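PDB 4KV7: probable leucine/isoleucine/valine-binding protein from Rhodopirellula baltica, which probably binds leucine, isoleucine, valine or a related small ligand as the periplasmic receptor of an ABC transport system. Local coordinates for residues G28-L33 / R197-Q202; I35-G40 / G91-P96; V251-L256 / A269-P274. The protein carries 1 engineered substitution. One frame throughout, in Å; residues are numbered along the deposited sequence.

Interaction 1: residues G28-L33 / R197-Q202; sequences GPAAEL and RRNTSQ
At the interlobe cleft of this periplasmic binding protein, two beta turns meet through Pro29 and Asn199. Pro29 is the second residue of the type I turn Gly28 to Ala31, which leads into helix 31-50. Asn199 is the third residue of the type II turn Arg197 to Thr200, which follows strand 193-196. The contact is small, about 107 Å² in all, and no hydrogen bond crosses it. The ring corner of Pro29 does the touching: its CG lies 3.4 Å from Asn199 OD1, and the two side chains cross at about a right angle. With chi1 at -72°, the Asn199 amide swings beside its own backbone N and anti to the carbonyl carbon, which brings OD1 over to the proline. Ala30 adds a looser touch, its CB 4.2 Å from Asn199 OD1. The polar grip on this amide is at its other end, where Asn199 ND2 is hydrogen-bonded to Glu69 OE2. Next to it, Arg198 forms salt bridges with Glu69 and Asp166. Within the second turn, Arg197 O accepts from Thr200 N and, at 2.7 Å, from Thr200 OG1. Thr200 OG1 in turn accepts from Gln202 N in an ST turn. Thr200 CG2 also sits over the centre of the Arg197 guanidinium, 3.4 Å above its plane. Loops that face each other across a cleft in this way are characteristic of the two-lobed periplasmic binding protein fold.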
ATOM      1  N   GLY A  28      16.739  -0.892  -5.026  1.00 12.58           N
ATOM      2  CA  GLY A  28      16.963  -0.318  -3.716  1.00 12.63           C
ATOM      3  C   GLY A  28      16.337  -1.135  -2.604  1.00 10.91           C
ATOM      4  O   GLY A  28      15.747  -2.188  -2.852  1.00 11.39           O
ATOM      5  N   PRO A  29      16.455  -0.654  -1.369  1.00 12.04           N
ATOM      6  CA  PRO A  29      16.091  -1.482  -0.211  1.00 11.49           C
ATOM      7  C   PRO A  29      14.597  -1.735  -0.031  1.00 12.10           C
ATOM      8  O   PRO A  29      14.273  -2.625   0.760  1.00 12.50           O
ATOM      9  CB  PRO A  29      16.681  -0.717   0.987  1.00 14.11           C
ATOM     10  CG  PRO A  29      16.858   0.667   0.506  1.00 18.27           C
ATOM     11  CD  PRO A  29      17.133   0.591  -0.973  1.00 12.50           C
ATOM     12  N   ALA A  30      13.731  -1.011  -0.741  1.00 10.57           N
ATOM     13  CA  ALA A  30      12.285  -1.247  -0.673  1.00  9.87           C
ATOM     14  C   ALA A  30      11.744  -1.816  -1.988  1.00  9.45           C
ATOM     15  O   ALA A  30      10.531  -1.771  -2.236  1.00  9.49           O
ATOM     16  CB  ALA A  30      11.551   0.038  -0.295  1.00 11.55           C
ATOM     17  N   ALA A  31      12.628  -2.360  -2.823  1.00  9.98           N
ATOM     18  CA  ALA A  31      12.251  -2.837  -4.159  1.00  9.72           C
ATOM     19  C   ALA A  31      11.106  -3.841  -4.194  1.00 10.22           C
ATOM     20  O   ALA A  31      10.362  -3.886  -5.169  1.00 10.09           O
ATOM     21  CB  ALA A  31      13.444  -3.424  -4.867  1.00 11.01           C
ATOM     22  N   GLU A  32      10.954  -4.653  -3.154  1.00  9.69           N
ATOM     23  CA  GLU A  32       9.879  -5.639  -3.171  1.00 10.32           C
ATOM     24  C   GLU A  32       8.505  -4.990  -3.316  1.00  9.83           C
ATOM     25  O   GLU A  32       7.581  -5.584  -3.873  1.00 10.41           O
ATOM     26  CB  GLU A  32       9.911  -6.513  -1.928  1.00 11.51           C
ATOM     27  CG  GLU A  32      11.034  -7.529  -1.952  1.00 15.33           C
ATOM     28  CD  GLU A  32      10.846  -8.561  -3.054  1.00 20.38           C
ATOM     29  OE1 GLU A  32       9.766  -9.185  -3.116  1.00 20.24           O
ATOM     30  OE2 GLU A  32      11.780  -8.738  -3.860  1.00 27.26           O
ATOM     31  N   LEU A  33       8.366  -3.765  -2.822  1.00  9.00           N
ATOM     32  CA  LEU A  33       7.085  -3.079  -2.887  1.00  8.51           C
ATOM     33  C   LEU A  33       6.734  -2.729  -4.328  1.00  8.93           C
ATOM     34  O   LEU A  33       5.641  -3.051  -4.805  1.00  9.64           O
ATOM     35  CB  LEU A  33       7.105  -1.831  -2.006  1.00  8.66           C
ATOM     36  CG  LEU A  33       7.427  -2.065  -0.530  1.00  8.69           C
ATOM     37  CD1 LEU A  33       7.359  -0.770   0.259  1.00 10.15           C
ATOM     38  CD2 LEU A  33       6.518  -3.124   0.100  1.00 11.05           C
ATOM     39  N   ARG A 197      16.008   6.806   9.244  1.00 10.03           N
ATOM     40  CA  ARG A 197      16.038   7.512   7.970  1.00 10.50           C
ATOM     41  C   ARG A 197      15.662   6.593   6.806  1.00  9.28           C
ATOM     42  O   ARG A 197      16.170   5.464   6.701  1.00 10.20           O
ATOM     43  CB  ARG A 197      17.426   8.129   7.737  1.00 12.20           C
ATOM     44  CG  ARG A 197      17.538   8.867   6.408  1.00 15.07           C
ATOM     45  CD  ARG A 197      18.712   9.840   6.350  1.00 14.19           C
ATOM     46  NE  ARG A 197      20.020   9.196   6.275  1.00 14.66           N
ATOM     47  CZ  ARG A 197      20.579   8.755   5.154  1.00 14.64           C
ATOM     48  NH1 ARG A 197      19.924   8.844   4.009  1.00 16.36           N
ATOM     49  NH2 ARG A 197      21.787   8.208   5.186  1.00 17.57           N
ATOM     50  N   ARG A 198      14.779   7.080   5.934  1.00  9.62           N
ATOM     51  CA  ARG A 198      14.323   6.331   4.763  1.00  9.68           C
ATOM     52  C   ARG A 198      15.465   5.709   3.970  1.00  9.66           C
ATOM     53  O   ARG A 198      16.475   6.352   3.682  1.00 10.08           O
ATOM     54  CB  ARG A 198      13.510   7.233   3.837  1.00  9.99           C
ATOM     55  CG  ARG A 198      12.974   6.501   2.609  1.00  9.95           C
ATOM     56  CD  ARG A 198      12.145   7.415   1.697  1.00 11.55           C
ATOM     57  NE  ARG A 198      12.955   8.460   1.082  1.00 11.82           N
ATOM     58  CZ  ARG A 198      12.959   9.744   1.432  1.00 11.89           C
ATOM     59  NH1 ARG A 198      12.187  10.197   2.413  1.00 11.81           N
ATOM     60  NH2 ARG A 198      13.755  10.587   0.794  1.00 13.01           N
ATOM     61  N   ASN A 199      15.269   4.442   3.621  1.00 10.27           N
ATOM     62  CA  ASN A 199      16.197   3.673   2.800  1.00 10.31           C
ATOM     63  C   ASN A 199      17.541   3.406   3.460  1.00  9.71           C
ATOM     64  O   ASN A 199      18.493   3.042   2.797  1.00 10.88           O
ATOM     65  CB  ASN A 199      16.322   4.254   1.386  1.00 12.16           C
ATOM     66  CG  ASN A 199      15.076   3.997   0.554  1.00 13.23           C
ATOM     67  OD1 ASN A 199      14.403   2.982   0.737  1.00 13.30           O
ATOM     68  ND2 ASN A 199      14.754   4.919  -0.343  1.00 14.59           N
ATOM     69  N   THR A 200      17.596   3.541   4.780  1.00 10.21           N
ATOM     70  CA  THR A 200      18.750   3.101   5.552  1.00 10.94           C
ATOM     71  C   THR A 200      18.337   1.956   6.459  1.00 10.66           C
ATOM     72  O   THR A 200      17.151   1.647   6.591  1.00 11.31           O
ATOM     73  CB  THR A 200      19.338   4.219   6.459  1.00 10.67           C
ATOM     74  OG1 THR A 200      18.510   4.409   7.613  1.00 10.78           O
ATOM     75  CG2 THR A 200      19.539   5.533   5.703  1.00 12.18           C
ATOM     76  N   SER A 201      19.323   1.342   7.104  1.00 12.31           N
ATOM     77  CA  SER A 201      19.075   0.348   8.144  0.88 13.59           C
ATOM     78  C   SER A 201      19.451   0.914   9.516  1.00 13.86           C
ATOM     79  O   SER A 201      19.709   0.161  10.461  1.00 14.08           O
ATOM     80  CB  SER A 201      19.903  -0.904   7.881  0.88 15.17           C
ATOM     81  OG  SER A 201      21.269  -0.581   8.040  0.88 14.08           O
ATOM     82  N   GLN A 202      19.508   2.235   9.619  1.00 12.13           N
ATOM     83  CA  GLN A 202      20.014   2.867  10.830  1.00 12.63           C
ATOM     84  C   GLN A 202      18.920   3.003  11.874  1.00 12.51           C
ATOM     85  O   GLN A 202      18.286   4.051  12.000  1.00 13.27           O
ATOM     86  CB  GLN A 202      20.641   4.214  10.486  1.00 13.04           C
ATOM     87  CG  GLN A 202      21.851   4.071   9.572  1.00 14.73           C
ATOM     88  CD  GLN A 202      22.384   5.401   9.091  1.00 17.10           C
ATOM     89  OE1 GLN A 202      22.323   6.403   9.805  1.00 21.13           O
ATOM     90  NE2 GLN A 202      22.883   5.427   7.859  1.00 17.60           N
TER

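Interaction 2: residues I35-G40 / G91-P96; sequences INMRHG and GNVGTP. With FMT (formic acid), chain B.
Met37, a selenomethionine in this model, carries the contact from helix 31-50, and Gly91 and Val93 receive it just beyond strand 89-90. The Met37 chain leaves its helix heading for the loop and then curls: with chi2 at -59° and chi3 at -75° it bends twice, so the terminal methyl, rather than the selenium, makes the nearest approach. That methyl, Met37 CE, sits 3.6 Å from Gly91 CA and equally close to Gly91 O, packing directly on bare backbone. Gly91 has a positive phi, which glycine takes easily. Further back along the chain, Met37 CG meets the Val93 branch CG2 at 4.2 Å, an ordinary apolar touch. Val302 and Glu305 of helix 301-319 also touch Met37. The loop that Met37 packs on is the strand-to-helix connection of a Rossmann-like lobe, as in other periplasmic binding proteins, and Gly94 is the N-cap of helix 95-107. A formate, probably from the crystallisation liquor, is bound at that helix start. Thr95 N donates to formate O2 at 2.8 Å, with an N-H...O angle of 163°, and Thr95 OG1 donates to formate O1 at 2.6 Å. One residue thus grips both oxygens, much as the carboxylate of an amino acid ligand might be held. Tyr68 and Tyr138 hydrogen-bond the formate as well, and Thr117 OG1 is hydrogen-bonded to Thr95 OG1.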
ATOM      1  N   ILE A  35       8.272  -3.803  -7.166  1.00  8.73           N
ATOM      2  CA  ILE A  35       8.328  -4.986  -8.020  1.00 10.03           C
ATOM      3  C   ILE A  35       7.005  -5.734  -7.985  1.00  8.42           C
ATOM      4  O   ILE A  35       6.456  -6.124  -9.021  1.00  9.76           O
ATOM      5  CB  ILE A  35       9.479  -5.915  -7.601  1.00 10.42           C
ATOM      6  CG1 ILE A  35      10.822  -5.289  -7.998  1.00 10.78           C
ATOM      7  CG2 ILE A  35       9.334  -7.282  -8.240  1.00 11.30           C
ATOM      8  CD1 ILE A  35      12.041  -5.981  -7.419  1.00 12.52           C
ATOM      9  N   ASN A  36       6.463  -5.906  -6.790  1.00  8.66           N
ATOM     10  CA  ASN A  36       5.238  -6.674  -6.651  1.00  9.46           C
ATOM     11  C   ASN A  36       3.974  -5.921  -7.013  1.00  8.41           C
ATOM     12  O   ASN A  36       3.044  -6.532  -7.543  1.00  9.26           O
ATOM     13  CB  ASN A  36       5.187  -7.353  -5.289  1.00 10.02           C
ATOM     14  CG  ASN A  36       6.155  -8.509  -5.223  1.00 10.93           C
ATOM     15  OD1 ASN A  36       5.924  -9.550  -5.832  1.00 12.32           O
ATOM     16  ND2 ASN A  36       7.281  -8.315  -4.552  1.00 12.36           N
HETATM   17  N   MSE A  37       3.949  -4.608  -6.793  1.00  8.82           N
HETATM   18  CA  MSE A  37       2.845  -3.804  -7.308  1.00  9.46           C
HETATM   19  C   MSE A  37       2.809  -3.900  -8.830  1.00  9.75           C
HETATM   20  O   MSE A  37       1.741  -4.079  -9.431  1.00 10.60           O
HETATM   21  CB  MSE A  37       2.988  -2.338  -6.899  1.00 11.05           C
HETATM   22  CG  MSE A  37       2.368  -1.972  -5.564  1.00 12.40           C
HETATM   23 SE   MSE A  37       0.444  -2.316  -5.466  0.63 10.65          SE
HETATM   24  CE  MSE A  37      -0.243  -0.862  -6.539  1.00 15.71           C
ATOM     25  N   ARG A  38       3.972  -3.768  -9.461  1.00  9.59           N
ATOM     26  CA  ARG A  38       4.067  -3.879 -10.904  1.00  9.70           C
ATOM     27  C   ARG A  38       3.589  -5.246 -11.384  1.00  9.85           C
ATOM     28  O   ARG A  38       2.814  -5.325 -12.333  1.00 10.45           O
ATOM     29  CB  ARG A  38       5.498  -3.602 -11.367  1.00 10.27           C
ATOM     30  CG  ARG A  38       5.717  -3.853 -12.854  1.00 11.20           C
ATOM     31  CD  ARG A  38       7.095  -3.379 -13.286  1.00 11.91           C
ATOM     32  NE  ARG A  38       7.380  -3.616 -14.696  1.00 13.21           N
ATOM     33  CZ  ARG A  38       7.831  -4.767 -15.174  1.00 14.18           C
ATOM     34  NH1 ARG A  38       8.030  -5.805 -14.375  1.00 15.20           N
ATOM     35  NH2 ARG A  38       8.078  -4.895 -16.469  1.00 15.64           N
ATOM     36  N   HIS A  39       4.032  -6.323 -10.743  1.00  9.32           N
ATOM     37  CA  HIS A  39       3.577  -7.648 -11.144  1.00 10.07           C
ATOM     38  C   HIS A  39       2.060  -7.797 -11.043  1.00  9.89           C
ATOM     39  O   HIS A  39       1.440  -8.422 -11.905  1.00 10.30           O
ATOM     40  CB  HIS A  39       4.254  -8.744 -10.327  1.00 11.58           C
ATOM     41  CG  HIS A  39       5.671  -9.013 -10.725  1.00 11.75           C
ATOM     42  ND1 HIS A  39       6.076  -9.075 -12.040  1.00 12.93           N
ATOM     43  CD2 HIS A  39       6.771  -9.263  -9.977  1.00 14.16           C
ATOM     44  CE1 HIS A  39       7.370  -9.343 -12.084  1.00 14.72           C
ATOM     45  NE2 HIS A  39       7.813  -9.469 -10.847  1.00 14.68           N
ATOM     46  N   GLY A  40       1.461  -7.270  -9.980  1.00  9.10           N
ATOM     47  CA  GLY A  40       0.017  -7.374  -9.820  1.00  9.64           C
ATOM     48  C   GLY A  40      -0.739  -6.669 -10.932  1.00  9.27           C
ATOM     49  O   GLY A  40      -1.698  -7.213 -11.488  1.00  9.94           O
ATOM     50  N   GLY A  91      -0.551   3.031  -9.341  1.00  9.65           N
ATOM     51  CA  GLY A  91       0.122   2.170  -8.391  1.00 10.57           C
ATOM     52  C   GLY A  91       1.465   2.596  -7.827  1.00  8.44           C
ATOM     53  O   GLY A  91       2.146   1.763  -7.237  1.00 10.08           O
ATOM     54  N   ASN A  92       1.851   3.862  -7.985  1.00  8.95           N
ATOM     55  CA  ASN A  92       3.159   4.304  -7.488  1.00  9.03           C
ATOM     56  C   ASN A  92       3.311   4.006  -6.001  1.00  8.10           C
ATOM     57  O   ASN A  92       2.397   4.269  -5.222  1.00  8.54           O
ATOM     58  CB  ASN A  92       3.319   5.814  -7.615  1.00  9.39           C
ATOM     59  CG  ASN A  92       3.562   6.291  -9.030  1.00  9.37           C
ATOM     60  OD1 ASN A  92       3.427   5.554 -10.022  1.00  9.78           O
ATOM     61  ND2 ASN A  92       3.924   7.566  -9.131  1.00  9.90           N
ATOM     62  N   VAL A  93       4.462   3.506  -5.593  1.00  8.77           N
ATOM     63  CA  VAL A  93       4.748   3.273  -4.180  1.00  8.59           C
ATOM     64  C   VAL A  93       5.206   4.538  -3.455  1.00  7.90           C
ATOM     65  O   VAL A  93       6.158   5.193  -3.882  1.00  9.24           O
ATOM     66  CB  VAL A  93       5.851   2.188  -4.045  1.00  8.41           C
ATOM     67  CG1 VAL A  93       6.485   2.183  -2.660  1.00  9.58           C
ATOM     68  CG2 VAL A  93       5.278   0.828  -4.380  1.00  9.12           C
ATOM     69  N   GLY A  94       4.536   4.861  -2.350  1.00  7.74           N
ATOM     70  CA  GLY A  94       5.119   5.719  -1.334  1.00  8.51           C
ATOM     71  C   GLY A  94       4.508   7.086  -1.116  1.00  8.04           C
ATOM     72  O   GLY A  94       3.886   7.671  -2.002  1.00  8.61           O
ATOM     73  N   THR A  95       4.719   7.598   0.092  1.00  8.31           N
ATOM     74  CA  THR A  95       4.200   8.895   0.508  1.00  8.82           C
ATOM     75  C   THR A  95       5.086  10.085   0.114  1.00  9.21           C
ATOM     76  O   THR A  95       4.606  10.988  -0.572  1.00  9.94           O
ATOM     77  CB  THR A  95       3.877   8.886   2.020  1.00  8.20           C
ATOM     78  OG1 THR A  95       2.853   7.911   2.276  1.00  8.48           O
ATOM     79  CG2 THR A  95       3.432  10.254   2.499  1.00 10.06           C
ATOM     80  N   PRO A  96       6.372  10.098   0.523  1.00  8.72           N
ATOM     81  CA  PRO A  96       7.172  11.244   0.073  1.00 10.44           C
ATOM     82  C   PRO A  96       7.299  11.306  -1.454  1.00  9.58           C
ATOM     83  O   PRO A  96       7.378  12.401  -2.022  1.00 11.34           O
ATOM     84  CB  PRO A  96       8.536  11.010   0.741  1.00 11.30           C
ATOM     85  CG  PRO A  96       8.542   9.536   1.111  1.00 10.00           C
ATOM     86  CD  PRO A  96       7.128   9.228   1.444  1.00 10.03           C
TER
HETATM   87  C   FMT B 501       4.863   5.169   2.471  1.00  7.70           C
HETATM   88  O1  FMT B 501       3.657   5.450   2.437  1.00  8.08           O
HETATM   89  O2  FMT B 501       5.773   5.863   2.000  1.00  8.33           O

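Interaction 3: residues V251-L256 / A269-P274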
ATOM      1  N   VAL A 251       4.681  -1.805   5.178  1.00  8.38           N
ATOM      2  CA  VAL A 251       5.910  -2.489   5.579  1.00  8.22           C
ATOM      3  C   VAL A 251       6.255  -3.607   4.606  1.00  8.18           C
ATOM      4  O   VAL A 251       7.419  -3.794   4.263  1.00  9.38           O
ATOM      5  CB  VAL A 251       5.789  -3.046   7.016  1.00  9.12           C
ATOM      6  CG1 VAL A 251       6.997  -3.902   7.382  1.00 10.57           C
ATOM      7  CG2 VAL A 251       5.624  -1.908   8.007  1.00  9.66           C
ATOM      8  N   GLY A 252       5.240  -4.343   4.165  1.00  8.91           N
ATOM      9  CA  GLY A 252       5.432  -5.507   3.315  1.00  9.92           C
ATOM     10  C   GLY A 252       5.563  -6.753   4.163  1.00  9.47           C
ATOM     11  O   GLY A 252       6.674  -7.195   4.473  1.00 10.48           O
ATOM     12  N   ALA A 253       4.423  -7.301   4.579  1.00  9.81           N
ATOM     13  CA  ALA A 253       4.408  -8.393   5.550  1.00 10.40           C
ATOM     14  C   ALA A 253       5.057  -9.651   5.006  1.00 10.35           C
ATOM     15  O   ALA A 253       5.655 -10.411   5.757  1.00 11.97           O
ATOM     16  CB  ALA A 253       2.982  -8.680   6.005  1.00 10.58           C
ATOM     17  N   ASP A 254       4.935  -9.880   3.706  1.00 10.67           N
ATOM     18  CA  ASP A 254       5.551 -11.062   3.120  1.00 12.04           C
ATOM     19  C   ASP A 254       7.071 -10.944   3.111  1.00 11.76           C
ATOM     20  O   ASP A 254       7.777 -11.878   3.485  1.00 13.51           O
ATOM     21  CB  ASP A 254       4.975 -11.316   1.734  1.00 12.53           C
ATOM     22  CG  ASP A 254       3.488 -11.591   1.786  1.00 12.24           C
ATOM     23  OD1 ASP A 254       3.117 -12.647   2.332  1.00 14.36           O
ATOM     24  OD2 ASP A 254       2.696 -10.749   1.297  1.00 12.90           O
ATOM     25  N   ALA A 255       7.569  -9.774   2.735  1.00 11.61           N
ATOM     26  CA  ALA A 255       9.009  -9.534   2.776  1.00 11.53           C
ATOM     27  C   ALA A 255       9.541  -9.546   4.209  1.00 12.77           C
ATOM     28  O   ALA A 255      10.651 -10.024   4.473  1.00 13.86           O
ATOM     29  CB  ALA A 255       9.350  -8.231   2.101  1.00 14.34           C
ATOM     30  N   LEU A 256       8.754  -9.019   5.135  1.00 12.05           N
ATOM     31  CA  LEU A 256       9.140  -8.999   6.534  1.00 12.05           C
ATOM     32  C   LEU A 256       9.292 -10.414   7.076  1.00 13.96           C
ATOM     33  O   LEU A 256      10.282 -10.738   7.746  1.00 14.16           O
ATOM     34  CB  LEU A 256       8.079  -8.244   7.330  1.00 12.73           C
ATOM     35  CG  LEU A 256       8.330  -8.096   8.830  1.00 12.86           C
ATOM     36  CD1 LEU A 256       9.454  -7.109   9.116  1.00 15.52           C
ATOM     37  CD2 LEU A 256       7.058  -7.658   9.527  1.00 15.75           C
ATOM     38  N   ALA A 269       0.042  -7.675  11.346  1.00 10.44           N
ATOM     39  CA  ALA A 269       0.224  -6.712  10.265  1.00 10.60           C
ATOM     40  C   ALA A 269      -1.124  -6.407   9.630  1.00 10.57           C
ATOM     41  O   ALA A 269      -1.834  -7.322   9.194  1.00 11.80           O
ATOM     42  CB  ALA A 269       1.213  -7.246   9.210  1.00 11.51           C
ATOM     43  N   THR A 270      -1.481  -5.127   9.567  1.00  8.93           N
ATOM     44  CA  THR A 270      -2.741  -4.749   8.958  1.00  9.73           C
ATOM     45  C   THR A 270      -2.589  -4.648   7.446  1.00  9.12           C
ATOM     46  O   THR A 270      -1.642  -4.029   6.950  1.00 10.01           O
ATOM     47  CB  THR A 270      -3.286  -3.431   9.526  1.00  8.53           C
ATOM     48  OG1 THR A 270      -2.245  -2.452   9.571  1.00  9.59           O
ATOM     49  CG2 THR A 270      -3.811  -3.631  10.931  1.00 11.01           C
ATOM     50  N   GLN A 271      -3.532  -5.239   6.721  1.00  8.74           N
ATOM     51  CA  GLN A 271      -3.545  -5.194   5.267  1.00  8.58           C
ATOM     52  C   GLN A 271      -4.732  -4.408   4.741  1.00  8.44           C
ATOM     53  O   GLN A 271      -5.761  -4.278   5.414  1.00  9.29           O
ATOM     54  CB  GLN A 271      -3.570  -6.612   4.692  1.00  8.91           C
ATOM     55  CG  GLN A 271      -2.486  -7.537   5.242  1.00  9.84           C
ATOM     56  CD  GLN A 271      -1.097  -6.950   5.118  1.00  8.52           C
ATOM     57  OE1 GLN A 271      -0.707  -6.474   4.057  1.00  9.18           O
ATOM     58  NE2 GLN A 271      -0.341  -6.979   6.204  1.00  9.28           N
ATOM     59  N   VAL A 272      -4.591  -3.912   3.516  1.00  8.22           N
ATOM     60  CA  VAL A 272      -5.650  -3.184   2.842  1.00  8.50           C
ATOM     61  C   VAL A 272      -6.332  -4.039   1.776  1.00  8.54           C
ATOM     62  O   VAL A 272      -7.139  -3.536   0.987  1.00  9.10           O
ATOM     63  CB  VAL A 272      -5.135  -1.865   2.238  1.00  8.79           C
ATOM     64  CG1 VAL A 272      -4.634  -0.940   3.342  1.00 10.18           C
ATOM     65  CG2 VAL A 272      -4.044  -2.134   1.202  1.00  9.61           C
ATOM     66  N   VAL A 273      -6.009  -5.325   1.785  1.00  8.32           N
ATOM     67  CA  VAL A 273      -6.588  -6.330   0.898  1.00  9.35           C
ATOM     68  C   VAL A 273      -6.874  -7.567   1.746  1.00  9.36           C
ATOM     69  O   VAL A 273      -6.254  -7.751   2.798  1.00  9.51           O
ATOM     70  CB  VAL A 273      -5.615  -6.717  -0.252  1.00  9.11           C
ATOM     71  CG1 VAL A 273      -5.372  -5.522  -1.171  1.00 10.22           C
ATOM     72  CG2 VAL A 273      -4.297  -7.254   0.304  1.00  9.89           C
ATOM     73  N   PRO A 274      -7.804  -8.424   1.309  1.00 10.35           N
ATOM     74  CA  PRO A 274      -8.023  -9.698   2.001  1.00 10.39           C
ATOM     75  C   PRO A 274      -6.814 -10.610   1.803  1.00 10.67           C
ATOM     76  O   PRO A 274      -5.865 -10.278   1.091  1.00 10.98           O
ATOM     77  CB  PRO A 274      -9.268 -10.256   1.312  1.00 12.85           C
ATOM     78  CG  PRO A 274      -9.232  -9.657  -0.045  1.00 12.63           C
ATOM     79  CD  PRO A 274      -8.689  -8.274   0.143  1.00  9.97           C
TER
HETATM   80  O   HOH W   1       1.910  -6.497   3.188  1.00 10.93           O
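Ala253, in the first turn of helix 253-260, packs against Ala269 and Gln271 of strand 268-271, and this is the close-fitting part of the contact. Ala253 CB lies 3.9 Å from Ala269 CB, two methyls aimed at each other, and 3.7 Å from Gln271 NE2, so a single methyl touches both strand residues. Small side chains let the helix start come this near: Ala253 CA and Ala269 CA are 6.5 Å apart. The amide of Gln271 gets there by folding back, its chi1 of -52° and chi2 of -53° turning the chain toward Ala269, whose carbonyl O takes a weak, 3.4 Å hydrogen bond from Gln271 NE2.

The other side of the contact is looser and is bridged by a water. That water sits 3.0 Å from Ala253 N and 2.8 Å from Gln271 OE1, hydrogen-bonded to both. Ala253 N belongs to the first turn, where the helix provides no carbonyl for it, so the water supplies the acceptor. Gly252 is the N-cap residue just before, and its O receives Leu256 N at 2.8 Å to start the helical ladder.

Helix and strand are consecutive parts of the beta-alpha-beta crossover 244-247, 253-260, 268-271. In the sheet, strand 268-271 runs between 244-247, which is parallel to it, and 361-365, which is antiparallel. Leu256 reaches on to Cys229 and Ser230 of helix 226-238, Gln271 touches Phe301 at the start of helix 301-319, and Thr270 packs on Met145 of helix 138-151.

Interactions 2 and 3 lie near the middle of the chain, about 7 and 8 Å from its centre, and interaction 1 farther out, at about 15 Å; the centres of the three are 13 to 16 Å apart. Interactions 1 and 2 share helix 31-50, and interaction 2 is nested in the loop that interaction 1 closes. They touch twice: Leu33 C lies 3.8 Å from Val93 CG2, and Arg198 NH1 lies 3.9 Å from Pro96 CG, beside the helix start that binds formate. Leu33 also links interaction 1 to interaction 3, its CD2 reaching Gly252 CA at 4.1 Å. Interactions 2 and 3 do not touch; their nearest atoms are about 7 Å apart. Tyr68, which hydrogen-bonds the formate, also packs against Ala30 and Arg198.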